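Local structure of putative alpha/beta hydrolase FOLD protein (Candidatus Nitrososphaera gargensis, 5A62) at residues G60-N65 against F180-V185. The protein probably hydrolyses carboxylic esters, as a carboxylesterase of the alpha/beta hydrolase fold. Numbering follows the deposited sequence.
Sequences GHHRTN and FTKTSV
His-62 and Lys-182 run side by side and point the same way, the aliphatic part of the lysine lying against one face of the imidazole. CG of Lys-182 sits 4.1 Å from the centroid of the His-62 ring in a CH-pi contact, 20° off the ring normal, while the guanidinium of Arg-63 lies over the opposite face. With CG anti to the backbone N (chi1 -167°), the His-62 ring extends along the lysine chain, which bends at chi2 and again at chi4; NZ hydrogen-bonds to O of Glu-178.

The backbones meet in a single beta bridge centred on His-61 and Thr-183. Its His-62 end is weak: N of His-62 reaches O of Lys-182 at 3.0 Å but with an N-H...O angle of only 132°, and a water lies within hydrogen-bonding distance of that carbonyl and of O of His-62. The other end is firmer. O of Gly-60 accepts N of Ser-184 at 3.1 Å, nearly in line with its C=O bond, and OG of Ser-184 at 2.8 Å on a lone pair in the carbonyl plane. That same hydroxyl reaches N of Gly-187, N-capping helix 185-194.

Thr-183 places CG2 over a face of the His-61 ring, 3.8 Å from its centroid, and sends OG1 back to O of Phe-180 at 2.8 Å. The imidazole is held at both nitrogens, ND1 by the carbonyl of Arg-59 and NE2 by N of Gly-33.

The bridge sets the first corner of a type II' turn, His-61, beside the last residue of a type I turn, Thr-183. It joins the loop after strand 52-56 to the link between helices 170-180 and 185-194, in the helical region inserted between strands 116-122 and 212-218, the usual place of the cap in alpha/beta hydrolases.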
ATOM      1  N   GLY A  60      12.364   4.235  -7.244  1.00  7.62           N
ATOM      2  CA  GLY A  60      11.723   4.035  -8.522  1.00  7.29           C
ATOM      3  C   GLY A  60      11.534   5.268  -9.377  1.00  7.49           C
ATOM      4  O   GLY A  60      10.816   5.253 -10.423  1.00  9.54           O
ATOM      5  N   HIS A  61      12.111   6.403  -8.960  1.00  7.08           N
ATOM      6  CA  HIS A  61      12.007   7.652  -9.670  1.00  7.29           C
ATOM      7  C   HIS A  61      13.395   7.979 -10.255  1.00  8.40           C
ATOM      8  O   HIS A  61      14.393   8.045  -9.560  1.00  8.78           O
ATOM      9  CB  HIS A  61      11.577   8.771  -8.746  1.00  7.08           C
ATOM     10  CG  HIS A  61      10.124   8.694  -8.383  1.00  6.61           C
ATOM     11  ND1 HIS A  61       9.536   7.651  -7.697  1.00  7.58           N
ATOM     12  CD2 HIS A  61       9.125   9.543  -8.698  1.00  7.05           C
ATOM     13  CE1 HIS A  61       8.232   7.889  -7.591  1.00  7.84           C
ATOM     14  NE2 HIS A  61       7.954   9.022  -8.194  1.00  7.53           N
ATOM     15  N   HIS A  62      13.435   8.086 -11.598  1.00  8.65           N
ATOM     16  CA  HIS A  62      14.634   8.505 -12.377  1.00  9.14           C
ATOM     17  C   HIS A  62      15.767   7.560 -12.046  1.00  8.45           C
ATOM     18  O   HIS A  62      15.704   6.370 -12.385  1.00 11.12           O
ATOM     19  CB  HIS A  62      14.896   9.988 -12.161  1.00  8.55           C
ATOM     20  CG  HIS A  62      15.867  10.634 -13.095  1.00 10.39           C
ATOM     21  ND1 HIS A  62      16.293  10.115 -14.292  1.00 13.20           N
ATOM     22  CD2 HIS A  62      16.492  11.801 -12.927  1.00 10.43           C
ATOM     23  CE1 HIS A  62      17.139  10.994 -14.856  1.00 10.60           C
ATOM     24  NE2 HIS A  62      17.268  12.013 -14.058  1.00 14.12           N
ATOM     25  N   ARG A  63      16.787   8.043 -11.372  1.00  8.44           N
ATOM     26  CA  ARG A  63      18.024   7.259 -11.138  1.00  9.19           C
ATOM     27  C   ARG A  63      17.981   6.359  -9.978  1.00  9.79           C
ATOM     28  O   ARG A  63      18.892   5.522  -9.845  1.00 11.42           O
ATOM     29  CB  ARG A  63      19.235   8.195 -11.074  1.00  9.66           C
ATOM     30  CG  ARG A  63      19.484   8.841 -12.429  1.00  9.80           C
ATOM     31  CD  ARG A  63      20.308  10.110 -12.358  1.00 11.09           C
ATOM     32  NE  ARG A  63      19.545  11.242 -11.808  1.00 10.54           N
ATOM     33  CZ  ARG A  63      19.814  12.514 -11.983  1.00 12.01           C
ATOM     34  NH1 ARG A  63      20.874  12.864 -12.721  1.00 13.22           N
ATOM     35  NH2 ARG A  63      19.033  13.439 -11.498  1.00 11.59           N
ATOM     36  N   THR A  64      16.985   6.412  -9.118  1.00  8.41           N
ATOM     37  CA  THR A  64      16.823   5.493  -7.996  1.00  8.56           C
ATOM     38  C   THR A  64      15.978   4.286  -8.366  1.00  8.79           C
ATOM     39  O   THR A  64      14.938   4.431  -8.960  1.00 10.24           O
ATOM     40  CB  THR A  64      16.239   6.226  -6.785  1.00  8.81           C
ATOM     41  OG1 THR A  64      17.126   7.289  -6.414  1.00  8.39           O
ATOM     42  CG2 THR A  64      16.033   5.286  -5.595  1.00  8.36           C
ATOM     43  N   ASN A  65      16.451   3.127  -8.037  1.00  9.00           N
ATOM     44  CA  ASN A  65      15.813   1.857  -8.241  1.00  9.72           C
ATOM     45  C   ASN A  65      14.807   1.515  -7.175  1.00  9.58           C
ATOM     46  O   ASN A  65      14.446   2.373  -6.369  1.00  8.91           O
ATOM     47  CB  ASN A  65      16.856   0.781  -8.383  1.00 10.52           C
ATOM     48  CG  ASN A  65      17.504   0.471  -7.076  1.00 11.00           C
ATOM     49  OD1 ASN A  65      17.482   1.244  -6.157  1.00 12.50           O
ATOM     50  ND2 ASN A  65      18.016  -0.750  -6.952  1.00 13.52           N
ATOM     51  N   PHE A 180       8.364  13.964 -15.556  1.00  9.59           N
ATOM     52  CA  PHE A 180       7.465  12.853 -15.211  1.00 10.11           C
ATOM     53  C   PHE A 180       7.874  11.570 -15.859  1.00 10.63           C
ATOM     54  O   PHE A 180       7.799  10.477 -15.284  1.00  9.69           O
ATOM     55  CB  PHE A 180       6.030  13.252 -15.554  1.00  9.88           C
ATOM     56  CG  PHE A 180       4.985  12.317 -15.043  1.00 10.27           C
ATOM     57  CD1 PHE A 180       4.482  12.487 -13.746  1.00 11.85           C
ATOM     58  CD2 PHE A 180       4.521  11.271 -15.816  1.00 11.59           C
ATOM     59  CE1 PHE A 180       3.472  11.637 -13.296  1.00 11.87           C
ATOM     60  CE2 PHE A 180       3.537  10.435 -15.365  1.00 12.55           C
ATOM     61  CZ  PHE A 180       3.081  10.597 -14.103  1.00 12.21           C
ATOM     62  N   THR A 181       8.302  11.641 -17.128  1.00 10.31           N
ATOM     63  CA  THR A 181       8.549  10.444 -17.891  1.00 10.82           C
ATOM     64  C   THR A 181       9.882   9.756 -17.510  1.00 10.21           C
ATOM     65  O   THR A 181      10.151   8.678 -18.014  1.00 13.10           O
ATOM     66  CB  THR A 181       8.441  10.678 -19.402  1.00 12.98           C
ATOM     67  OG1 THR A 181       9.466  11.580 -19.778  1.00 14.30           O
ATOM     68  CG2 THR A 181       7.078  11.147 -19.746  1.00 14.49           C
ATOM     69  N   LYS A 182      10.615  10.296 -16.533  1.00  9.21           N
ATOM     70  CA  LYS A 182      11.738   9.573 -15.949  1.00  9.27           C
ATOM     71  C   LYS A 182      11.271   8.608 -14.825  1.00  8.64           C
ATOM     72  O   LYS A 182      12.117   7.866 -14.305  1.00  9.92           O
ATOM     73  CB  LYS A 182      12.757  10.512 -15.324  1.00 10.29           C
ATOM     74  CG  LYS A 182      13.295  11.647 -16.117  1.00 14.77           C
ATOM     75  CD  LYS A 182      13.995  11.151 -17.298  1.00 17.61           C
ATOM     76  CE  LYS A 182      14.951  12.255 -17.803  1.00 22.69           C
ATOM     77  NZ  LYS A 182      14.186  13.083 -18.688  1.00 27.14           N
ATOM     78  N   THR A 183       9.998   8.639 -14.492  1.00  8.93           N
ATOM     79  CA  THR A 183       9.521   7.811 -13.418  1.00  8.93           C
ATOM     80  C   THR A 183       9.281   6.417 -13.967  1.00  9.10           C
ATOM     81  O   THR A 183       8.630   6.249 -15.002  1.00  9.97           O
ATOM     82  CB  THR A 183       8.200   8.403 -12.928  1.00  8.90           C
ATOM     83  OG1 THR A 183       8.337   9.808 -12.610  1.00 10.01           O
ATOM     84  CG2 THR A 183       7.760   7.679 -11.624  1.00  8.65           C
ATOM     85  N   SER A 184       9.738   5.383 -13.287  1.00  8.38           N
ATOM     86  CA  SER A 184       9.387   4.048 -13.655  1.00  7.79           C
ATOM     87  C   SER A 184       7.945   3.736 -13.364  1.00  8.28           C
ATOM     88  O   SER A 184       7.374   4.312 -12.440  1.00  8.79           O
ATOM     89  CB  SER A 184      10.293   3.027 -13.003  1.00  8.32           C
ATOM     90  OG  SER A 184      10.039   2.886 -11.604  1.00  8.52           O
ATOM     91  N   VAL A 185       7.364   2.826 -14.123  1.00  8.33           N
ATOM     92  CA  VAL A 185       6.011   2.363 -13.844  1.00  9.19           C
ATOM     93  C   VAL A 185       5.952   1.767 -12.445  1.00  8.65           C
ATOM     94  O   VAL A 185       5.050   2.092 -11.676  1.00  8.43           O
ATOM     95  CB  VAL A 185       5.557   1.349 -14.888  1.00  9.95           C
ATOM     96  CG1 VAL A 185       4.226   0.720 -14.493  1.00 11.22           C
ATOM     97  CG2 VAL A 185       5.576   1.969 -16.253  1.00 11.17           C
TER
HETATM   98  O   HOH W   1      13.329   5.254 -13.474  1.00 23.23           O